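Local structure of paenibacillus xanthan lyase (Paenibacillus, 6F2P) at residues Ala61-Asp66 and Leu105-Ala110; Asn423-Ala428 and Thr593-Asn598; Val680-Lys683 and Asp688-Ile691; Pro816-Val821 and Gly902-Val907. The protein probably degrades the bacterial polysaccharide xanthan as a lyase (EC 4.2.2.12) related to polysaccharide lyase family 8. All coordinates share one frame; numbering follows the deposited sequence.

Interaction 1. Residues Ala61-Asp66 and Leu105-Ala110; sequences APFGSD and LDWMNA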
# COMPACT_ATOMS: atom_id res chain seq x y z
N ALA A 61 -30.25 1.22 -35.55
CA ALA A 61 -30.60 0.30 -34.48
C ALA A 61 -31.51 -0.81 -34.99
O ALA A 61 -32.67 -0.88 -34.59
CB ALA A 61 -31.28 1.04 -33.34
N PRO A 62 -30.98 -1.66 -35.88
CA PRO A 62 -31.77 -2.76 -36.45
C PRO A 62 -32.02 -3.86 -35.43
O PRO A 62 -31.20 -4.06 -34.54
CB PRO A 62 -30.87 -3.30 -37.56
CG PRO A 62 -29.48 -2.96 -37.12
CD PRO A 62 -29.59 -1.66 -36.38
N PHE A 63 -33.13 -4.57 -35.56
CA PHE A 63 -33.48 -5.58 -34.56
C PHE A 63 -33.27 -7.00 -35.04
O PHE A 63 -33.10 -7.26 -36.24
CB PHE A 63 -34.92 -5.40 -34.09
CG PHE A 63 -35.12 -4.16 -33.28
CD1 PHE A 63 -34.45 -3.99 -32.08
CD2 PHE A 63 -35.96 -3.16 -33.73
CE1 PHE A 63 -34.62 -2.85 -31.34
CE2 PHE A 63 -36.13 -2.01 -32.99
CZ PHE A 63 -35.46 -1.85 -31.79
N GLY A 64 -33.29 -7.92 -34.08
CA GLY A 64 -33.30 -9.34 -34.37
C GLY A 64 -32.10 -10.09 -33.84
O GLY A 64 -32.22 -11.24 -33.42
N SER A 65 -30.93 -9.45 -33.85
CA SER A 65 -29.70 -10.17 -33.55
C SER A 65 -28.71 -9.41 -32.68
O SER A 65 -27.87 -10.03 -32.01
CB SER A 65 -29.02 -10.64 -34.84
OG SER A 65 -28.56 -9.53 -35.59
N ASP A 66 -28.79 -8.08 -32.69
CA ASP A 66 -27.96 -7.26 -31.81
C ASP A 66 -28.81 -6.52 -30.78
O ASP A 66 -29.58 -5.62 -31.14
CB ASP A 66 -27.14 -6.26 -32.61
CG ASP A 66 -26.07 -5.59 -31.77
OD1 ASP A 66 -26.10 -5.72 -30.53
OD2 ASP A 66 -25.19 -4.91 -32.37
N LEU A 105 -42.93 4.05 -28.33
CA LEU A 105 -42.97 3.23 -27.12
C LEU A 105 -43.91 2.04 -27.27
O LEU A 105 -43.58 0.91 -26.88
CB LEU A 105 -43.38 4.07 -25.90
CG LEU A 105 -42.43 5.18 -25.46
CD1 LEU A 105 -43.11 6.03 -24.39
CD2 LEU A 105 -41.11 4.61 -24.95
N ASP A 106 -45.07 2.28 -27.87
CA ASP A 106 -46.05 1.22 -28.03
C ASP A 106 -45.60 0.22 -29.07
O ASP A 106 -45.91 -0.97 -28.97
CB ASP A 106 -47.40 1.82 -28.37
CG ASP A 106 -48.06 2.42 -27.15
OD1 ASP A 106 -47.91 1.83 -26.05
OD2 ASP A 106 -48.72 3.48 -27.27
N TRP A 107 -44.85 0.69 -30.05
CA TRP A 107 -44.29 -0.21 -31.04
C TRP A 107 -43.28 -1.14 -30.37
O TRP A 107 -43.32 -2.36 -30.58
CB TRP A 107 -43.64 0.55 -32.20
CG TRP A 107 -43.27 -0.37 -33.32
CD1 TRP A 107 -44.06 -0.74 -34.37
CD2 TRP A 107 -42.05 -1.10 -33.46
NE1 TRP A 107 -43.39 -1.63 -35.17
CE2 TRP A 107 -42.15 -1.87 -34.63
CE3 TRP A 107 -40.86 -1.17 -32.71
CZ2 TRP A 107 -41.12 -2.70 -35.08
CZ3 TRP A 107 -39.84 -1.99 -33.16
CH2 TRP A 107 -39.98 -2.74 -34.34
N MET A 108 -42.39 -0.56 -29.57
CA MET A 108 -41.40 -1.35 -28.86
C MET A 108 -42.12 -2.38 -28.00
O MET A 108 -41.71 -3.53 -27.92
CB MET A 108 -40.49 -0.48 -27.99
CG MET A 108 -39.48 0.35 -28.75
SD MET A 108 -38.32 -0.60 -29.76
CE MET A 108 -37.24 -1.30 -28.53
N ASN A 109 -43.22 -1.96 -27.37
CA ASN A 109 -43.96 -2.87 -26.51
C ASN A 109 -44.62 -4.00 -27.28
O ASN A 109 -44.94 -5.05 -26.71
CB ASN A 109 -45.00 -2.15 -25.67
CG ASN A 109 -45.57 -3.03 -24.59
OD1 ASN A 109 -44.96 -3.20 -23.52
ND2 ASN A 109 -46.72 -3.64 -24.86
N ALA A 110 -44.84 -3.79 -28.57
CA ALA A 110 -45.53 -4.77 -29.39
C ALA A 110 -44.57 -5.70 -30.10
O ALA A 110 -44.95 -6.78 -30.53
CB ALA A 110 -46.44 -4.09 -30.40
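F63 reaches from its loop to two side chains of helix 95-111, W107 and M108. Its CE2 lies 3.7 Å from W107 CZ3. It comes to the indole at the edge of the six-membered ring, near the plane of that ring. The two rings are offset, with little overlap. Their centroids are 6.0 Å apart and their planes differ by 30°. M108 meets the next corner of the phenyl ring. M108 SD is 3.7 Å from F63 CZ, and M108 CE is 3.8 Å from the same F63 CZ. The sulfur stands oblique to the ring, 56° off its normal, in a Met-aromatic contact. Bends at chi2 (-60°) and chi3 of M108 carry SD and CE to the phenyl rim. M108 SD also sits at the edge of the W107 ring. The contact belongs to the N-terminal alpha-helical domain of polysaccharide lyase family 8. It docks the loop between helices 28-46 and 68-85 onto helix 95-111. If an alanine stood at F63, W107 and M108 would probably lose their shared partner, and a gap would open between loop and helix. A61 O lies 3.9 Å above the plane of the F63 ring, over its centre, so the loop backbone packs on one ring face. S69 and T73 of helix 68-85 also touch F63, as does Y120, whose OH hydrogen-bonds to G64 N. Further out, P62 O bonds to S69 OG. Y74 packs on M108, and R54 packs on W107.

Interaction 2. Residues Asn423-Ala428 and Thr593-Asn598; sequences NDHFWA and TLHTRN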
# COMPACT_ATOMS: atom_id res chain seq x y z
N ASN A 423 -4.85 15.97 -21.27
CA ASN A 423 -5.95 15.92 -22.23
C ASN A 423 -5.51 16.59 -23.53
O ASN A 423 -4.31 16.65 -23.81
CB ASN A 423 -7.25 16.51 -21.65
CG ASN A 423 -7.03 17.83 -20.93
OD1 ASN A 423 -7.07 18.90 -21.55
ND2 ASN A 423 -6.81 17.77 -19.61
N ASP A 424 -6.45 17.08 -24.34
CA ASP A 424 -6.09 17.73 -25.60
C ASP A 424 -5.28 16.75 -26.46
O ASP A 424 -4.34 17.13 -27.16
CB ASP A 424 -5.34 19.03 -25.30
CG ASP A 424 -4.90 19.78 -26.54
OD1 ASP A 424 -5.67 19.83 -27.53
OD2 ASP A 424 -3.76 20.31 -26.51
N HIS A 425 -5.65 15.47 -26.36
CA HIS A 425 -5.05 14.39 -27.15
C HIS A 425 -3.63 14.00 -26.76
O HIS A 425 -2.90 13.45 -27.58
CB HIS A 425 -5.11 14.68 -28.65
CG HIS A 425 -6.48 15.05 -29.12
ND1 HIS A 425 -7.56 14.20 -29.01
CD2 HIS A 425 -6.96 16.20 -29.67
CE1 HIS A 425 -8.64 14.80 -29.48
NE2 HIS A 425 -8.30 16.01 -29.88
N PHE A 426 -3.25 14.27 -25.51
CA PHE A 426 -2.00 13.76 -24.97
C PHE A 426 -1.78 12.27 -25.29
O PHE A 426 -0.76 11.89 -25.88
CB PHE A 426 -1.92 13.99 -23.45
CG PHE A 426 -0.81 13.21 -22.78
CD1 PHE A 426 0.46 13.74 -22.69
CD2 PHE A 426 -1.05 11.94 -22.27
CE1 PHE A 426 1.48 13.03 -22.11
CE2 PHE A 426 -0.04 11.22 -21.68
CZ PHE A 426 1.23 11.77 -21.59
N TRP A 427 -2.76 11.44 -24.93
CA TRP A 427 -2.61 9.98 -25.03
C TRP A 427 -2.54 9.41 -26.45
O TRP A 427 -2.02 8.32 -26.64
CB TRP A 427 -3.71 9.27 -24.25
CG TRP A 427 -3.51 9.31 -22.77
CD1 TRP A 427 -4.24 10.01 -21.86
CD2 TRP A 427 -2.49 8.62 -22.02
NE1 TRP A 427 -3.75 9.80 -20.59
CE2 TRP A 427 -2.68 8.95 -20.66
CE3 TRP A 427 -1.45 7.76 -22.37
CZ2 TRP A 427 -1.86 8.45 -19.65
CZ3 TRP A 427 -0.64 7.26 -21.37
CH2 TRP A 427 -0.85 7.61 -20.02
N ALA A 428 -3.07 10.14 -27.42
CA ALA A 428 -3.11 9.63 -28.79
C ALA A 428 -1.89 10.05 -29.60
O ALA A 428 -1.73 9.63 -30.75
CB ALA A 428 -4.40 10.06 -29.50
N THR A 593 -9.57 9.69 -36.49
CA THR A 593 -9.11 11.05 -36.75
C THR A 593 -7.70 11.28 -36.23
O THR A 593 -7.39 10.99 -35.07
CB THR A 593 -10.04 12.10 -36.14
OG1 THR A 593 -11.36 11.96 -36.69
CG2 THR A 593 -9.51 13.50 -36.44
N LEU A 594 -6.84 11.78 -37.11
CA LEU A 594 -5.43 12.00 -36.79
C LEU A 594 -5.25 13.31 -36.02
O LEU A 594 -6.00 14.27 -36.22
CB LEU A 594 -4.64 12.06 -38.08
CG LEU A 594 -3.13 11.83 -38.00
CD1 LEU A 594 -2.85 10.33 -37.96
CD2 LEU A 594 -2.45 12.51 -39.18
N HIS A 595 -4.27 13.33 -35.13
CA HIS A 595 -3.96 14.50 -34.31
C HIS A 595 -2.46 14.66 -34.24
O HIS A 595 -1.72 13.67 -34.22
CB HIS A 595 -4.49 14.32 -32.89
CG HIS A 595 -5.96 14.11 -32.82
ND1 HIS A 595 -6.87 15.12 -33.03
CD2 HIS A 595 -6.69 12.99 -32.57
CE1 HIS A 595 -8.10 14.64 -32.91
NE2 HIS A 595 -8.01 13.35 -32.63
N THR A 596 -2.00 15.90 -34.17
CA THR A 596 -0.57 16.16 -34.08
C THR A 596 -0.25 17.05 -32.90
O THR A 596 -0.77 18.16 -32.78
CB THR A 596 -0.00 16.78 -35.37
OG1 THR A 596 -0.27 15.92 -36.48
CG2 THR A 596 1.50 16.95 -35.23
N ARG A 597 0.59 16.54 -32.01
CA ARG A 597 0.99 17.28 -30.82
C ARG A 597 2.51 17.29 -30.65
O ARG A 597 3.21 16.39 -31.14
CB ARG A 597 0.32 16.69 -29.58
CG ARG A 597 -1.18 16.88 -29.58
CD ARG A 597 -1.49 18.36 -29.61
NE ARG A 597 -2.91 18.63 -29.44
CZ ARG A 597 -3.74 18.90 -30.44
NH1 ARG A 597 -3.29 18.95 -31.69
NH2 ARG A 597 -5.02 19.14 -30.19
N ASN A 598 3.02 18.30 -29.95
CA ASN A 598 4.47 18.47 -29.76
C ASN A 598 4.94 18.04 -28.39
O ASN A 598 4.28 18.29 -27.39
CB ASN A 598 4.86 19.92 -30.01
CG ASN A 598 4.41 20.43 -31.36
OD1 ASN A 598 4.61 19.76 -32.39
ND2 ASN A 598 3.77 21.60 -31.38
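H425 and H595 stack face to face where a type I' beta turn, N423 to F426, meets strand 595-607. Both parts belong to the super-sandwich domain of polysaccharide lyase family 8. In the stack the ring centroids are 3.6 Å apart and the planes differ by 15°. H425 NE2 lies over one face of H595, 3.3 Å from H595 CE1, offset toward the rim. Each CG stands opposite its own carbonyl carbon (chi1 -51° in H425, -59° in H595), and this turns the two rings toward each other. The polar end of H425 is tied elsewhere, since its ND1 is hydrogen-bonded to W580 NE1. Q291 OE1 is bonded to the H425 backbone N.

The charged part of the contact joins D424 and R597. NE and NH2 of R597 both engage D424. R597 NH2 forms a salt bridge to D424 OD1 at 2.8 Å, meeting that oxygen from above the carboxylate plane. R597 NE bonds to the backbone atom D424 O at 3.1 Å. The carboxylate plane is clearly tilted against the guanidinium plane. The same NH2 of R597 also lies at the edge of the H425 ring, 3.6 Å from H425 CD2. The third guanidinium nitrogen turns back to its own strand: R597 NH1 bonds to T596 O at 2.9 Å.

Interaction 3. Residues Val680-Lys683 and Asp688-Ile691; sequences VMTK and DFEI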
# COMPACT_ATOMS: atom_id res chain seq x y z
N VAL A 680 10.95 4.00 5.31
CA VAL A 680 11.10 4.74 6.56
C VAL A 680 11.28 6.23 6.29
O VAL A 680 11.95 6.61 5.33
CB VAL A 680 12.32 4.22 7.33
CG1 VAL A 680 12.51 4.98 8.64
CG2 VAL A 680 12.19 2.73 7.57
N MET A 681 10.66 7.06 7.12
CA MET A 681 10.85 8.51 7.02
C MET A 681 11.05 9.12 8.40
O MET A 681 10.33 8.78 9.34
CB MET A 681 9.70 9.16 6.26
CG MET A 681 9.83 10.67 6.09
SD MET A 681 8.85 11.34 4.72
CE MET A 681 9.90 10.89 3.35
N THR A 682 12.03 10.01 8.53
CA THR A 682 12.33 10.66 9.81
C THR A 682 12.15 12.18 9.72
O THR A 682 12.43 12.80 8.69
CB THR A 682 13.76 10.35 10.30
OG1 THR A 682 14.72 10.97 9.43
CG2 THR A 682 14.02 8.84 10.36
N LYS A 683 11.67 12.77 10.81
CA LYS A 683 11.63 14.22 10.96
C LYS A 683 12.32 14.62 12.27
O LYS A 683 11.92 14.18 13.35
CB LYS A 683 10.19 14.72 10.94
CG LYS A 683 10.01 16.15 11.43
CD LYS A 683 10.47 17.18 10.41
CE LYS A 683 10.67 18.56 11.06
NZ LYS A 683 10.52 19.69 10.08
N ASP A 688 12.52 17.20 19.31
CA ASP A 688 12.03 15.83 19.11
C ASP A 688 12.49 15.16 17.83
O ASP A 688 13.05 15.79 16.92
CB ASP A 688 10.50 15.79 19.20
CG ASP A 688 9.83 16.81 18.30
OD1 ASP A 688 10.13 16.85 17.09
OD2 ASP A 688 8.99 17.59 18.81
N PHE A 689 12.24 13.86 17.76
CA PHE A 689 12.65 13.06 16.63
C PHE A 689 11.53 12.08 16.33
O PHE A 689 11.16 11.27 17.18
CB PHE A 689 13.93 12.30 16.96
CG PHE A 689 14.65 11.80 15.77
CD1 PHE A 689 14.21 10.67 15.10
CD2 PHE A 689 15.79 12.44 15.32
CE1 PHE A 689 14.88 10.20 13.99
CE2 PHE A 689 16.46 11.98 14.21
CZ PHE A 689 16.01 10.86 13.55
N GLU A 690 10.99 12.15 15.12
CA GLU A 690 9.88 11.28 14.75
C GLU A 690 10.27 10.32 13.63
O GLU A 690 10.99 10.68 12.69
CB GLU A 690 8.67 12.12 14.35
CG GLU A 690 7.51 11.29 13.88
CD GLU A 690 6.35 12.14 13.40
OE1 GLU A 690 6.50 13.38 13.31
OE2 GLU A 690 5.28 11.56 13.11
N ILE A 691 9.79 9.09 13.73
CA ILE A 691 10.07 8.08 12.72
C ILE A 691 8.78 7.42 12.21
O ILE A 691 7.91 7.04 12.99
CB ILE A 691 11.00 6.99 13.26
CG1 ILE A 691 12.32 7.61 13.72
CG2 ILE A 691 11.26 5.93 12.20
CD1 ILE A 691 12.60 7.40 15.19
O HOH W 1 9.69 15.20 15.09
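K683 and E690 form a hydrogen-bonded antiparallel pair in the hairpin of strands 678-684 and 688-694. K683 N bonds to E690 O at 2.9 Å, and E690 N bonds to K683 O at 2.8 Å with a nearly straight N-H line (173°). T682 and I691 are the adjoining non-hydrogen-bonded pair. CA-H...O contacts accompany these bonds, among them T682 CA to E690 O at 3.2 Å.

The tight side of the sheet carries V680, T682, F689 and I691. T682 and I691 run alongside each other in one direction, with T682 CG2 4.0 Å from I691 CG1. V680 CG1 meets I691 CG2 at 3.9 Å in the same manner. F689 slants across T682, and its CE1 comes 3.9 Å from T682 CB. The anti placement of F689 CG to its backbone N (chi1 -162°) turns the ring toward T682, with I691 CG1 at its edge.

Between the two strands the other side is looser. It bears K683 and E690, whose side chains do not touch each other. I462 and L463 pack there. K683 NZ is hydrogen-bonded to L654 O. A water donates to K683 O and to D688 OD1, at 2.6 Å from the latter, and so bridges the two strands near the turn. A methylpentanediol, probably from the crystallisation liquor, lies beside E690.

The hairpin is central in a seven-strand sheet of the C-terminal beta-sandwich domain. Strand 656-661 flanks 678-684, strand 744-750 flanks 688-694, and I462 of strand 457-462 packs against M681, K683 and E690.

Interaction 4. Residues Pro816-Val821 and Gly902-Val907; sequences PGTYDV and GIDTTV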
# COMPACT_ATOMS: atom_id res chain seq x y z
N PRO A 816 19.11 -11.84 21.71
CA PRO A 816 20.05 -12.67 20.96
C PRO A 816 20.69 -13.71 21.88
O PRO A 816 20.94 -13.41 23.04
CB PRO A 816 21.10 -11.67 20.47
CG PRO A 816 20.99 -10.51 21.41
CD PRO A 816 19.55 -10.43 21.79
N GLY A 817 20.93 -14.90 21.35
CA GLY A 817 21.60 -15.94 22.10
C GLY A 817 21.46 -17.28 21.41
O GLY A 817 20.81 -17.38 20.36
N THR A 818 22.07 -18.31 21.98
CA THR A 818 21.88 -19.67 21.51
C THR A 818 20.88 -20.38 22.41
O THR A 818 21.15 -20.61 23.59
CB THR A 818 23.19 -20.44 21.47
OG1 THR A 818 24.06 -19.86 20.49
CG2 THR A 818 22.95 -21.90 21.12
N TYR A 819 19.72 -20.72 21.87
CA TYR A 819 18.67 -21.32 22.67
C TYR A 819 18.37 -22.75 22.25
O TYR A 819 18.40 -23.10 21.07
CB TYR A 819 17.39 -20.48 22.62
CG TYR A 819 17.56 -19.06 23.10
CD1 TYR A 819 17.54 -18.75 24.45
CD2 TYR A 819 17.74 -18.03 22.19
CE1 TYR A 819 17.71 -17.45 24.89
CE2 TYR A 819 17.90 -16.72 22.62
CZ TYR A 819 17.88 -16.43 23.96
OH TYR A 819 18.05 -15.13 24.38
N ASP A 820 18.09 -23.58 23.24
CA ASP A 820 17.58 -24.92 23.01
C ASP A 820 16.08 -24.77 22.71
O ASP A 820 15.34 -24.17 23.48
CB ASP A 820 17.82 -25.76 24.27
CG ASP A 820 17.72 -27.24 24.01
OD1 ASP A 820 17.83 -27.65 22.84
OD2 ASP A 820 17.54 -27.99 25.00
N VAL A 821 15.64 -25.29 21.56
CA VAL A 821 14.25 -25.11 21.16
C VAL A 821 13.36 -26.28 21.56
O VAL A 821 13.55 -27.40 21.10
CB VAL A 821 14.11 -24.88 19.66
CG1 VAL A 821 12.65 -24.71 19.28
CG2 VAL A 821 14.91 -23.66 19.25
N GLY A 902 24.42 -23.55 27.97
CA GLY A 902 25.73 -23.23 28.52
C GLY A 902 26.51 -22.20 27.72
O GLY A 902 27.23 -21.38 28.29
N ILE A 903 26.37 -22.24 26.39
CA ILE A 903 27.04 -21.31 25.48
C ILE A 903 26.88 -19.86 25.95
O ILE A 903 27.83 -19.07 25.87
CB ILE A 903 26.53 -21.48 24.01
CG1 ILE A 903 27.01 -22.80 23.40
CG2 ILE A 903 26.99 -20.34 23.13
CD1 ILE A 903 26.17 -24.02 23.75
N ASP A 904 25.70 -19.53 26.46
CA ASP A 904 25.38 -18.16 26.87
C ASP A 904 25.82 -17.84 28.28
O ASP A 904 26.21 -16.70 28.57
CB ASP A 904 23.87 -17.91 26.78
CG ASP A 904 23.30 -18.16 25.40
OD1 ASP A 904 23.93 -17.72 24.40
OD2 ASP A 904 22.23 -18.81 25.32
N THR A 905 25.74 -18.83 29.17
CA THR A 905 25.82 -18.56 30.61
C THR A 905 27.13 -18.99 31.28
O THR A 905 27.59 -18.32 32.19
CB THR A 905 24.61 -19.15 31.37
OG1 THR A 905 24.37 -20.50 30.95
CG2 THR A 905 23.36 -18.32 31.10
N THR A 906 27.72 -20.09 30.82
CA THR A 906 28.99 -20.56 31.37
C THR A 906 30.09 -19.48 31.26
O THR A 906 30.27 -18.88 30.20
CB THR A 906 29.45 -21.86 30.70
OG1 THR A 906 28.49 -22.90 30.93
CG2 THR A 906 30.81 -22.31 31.25
N VAL A 907 30.79 -19.23 32.36
CA VAL A 907 31.86 -18.24 32.37
C VAL A 907 33.19 -18.85 32.84
O VAL A 907 33.21 -19.57 33.84
CB VAL A 907 31.52 -17.05 33.29
CG1 VAL A 907 32.65 -16.03 33.26
CG2 VAL A 907 30.21 -16.40 32.87
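D904 points its carboxylate at the backbone of T818. It does so from the short helix 902-905, which links one beta-sandwich, ending in strand 891-900, to the next, beginning with strand 907-910. T818 lies near the start of strand 817-826 in the first sandwich. The main bond is straight: T818 N donates to D904 OD1 at 3.1 Å with an angle of 177°. OD1 receives it on its syn lone pair, the side that faces the other oxygen. The contact of D904 OD2 with the same T818 N is weak, and the position of that oxygen is doubtful. CG of D904 stands opposite its carbonyl carbon (chi1 -57°), which swings the carboxylate out from the helix to the strand. G817 has no side chain here, and its CA comes 3.7 Å from D904 OD1. A leucine in place of D904 would probably leave T818 N without its carboxylate partner and weaken the hold of the linker helix on the strand.

I903 approaches T818 beside this polar contact. The two side chains meet at a slant, and I903 CG2 is the branch that touches. It lies 4.0 Å from T818 OG1 and 4.1 Å from T818 CB. T818 OG1 bonds to S866 OG, and T818 O bonds to T901 OG1. Further along the linker, T905 and T906 pack on strand 1030-1039 of the following sandwich. As the helix ends, T906 N bonds back to G902 O at 2.9 Å.

Overall arrangement
From the N terminus, the four contacts come in series; none nests in or crosses another. Interaction 1 closes a mostly helical loop of 38 residues within the alpha-helical domain. Interaction 2 closes a long excursion of 164 residues, rich in strand, within the super-sandwich domain; its centre is about 39 Å from that of interaction 1. Interaction 3 closes a tight hairpin, with four residues between its segments, in the C-terminal beta-sandwich domain, whose sheet packs against a strand of the super-sandwich domain. Interaction 4 spans 80 residues and ties the next sandwich to the helix leading into the last one. Centres of interactions 1 and 4 lie about 85 Å apart.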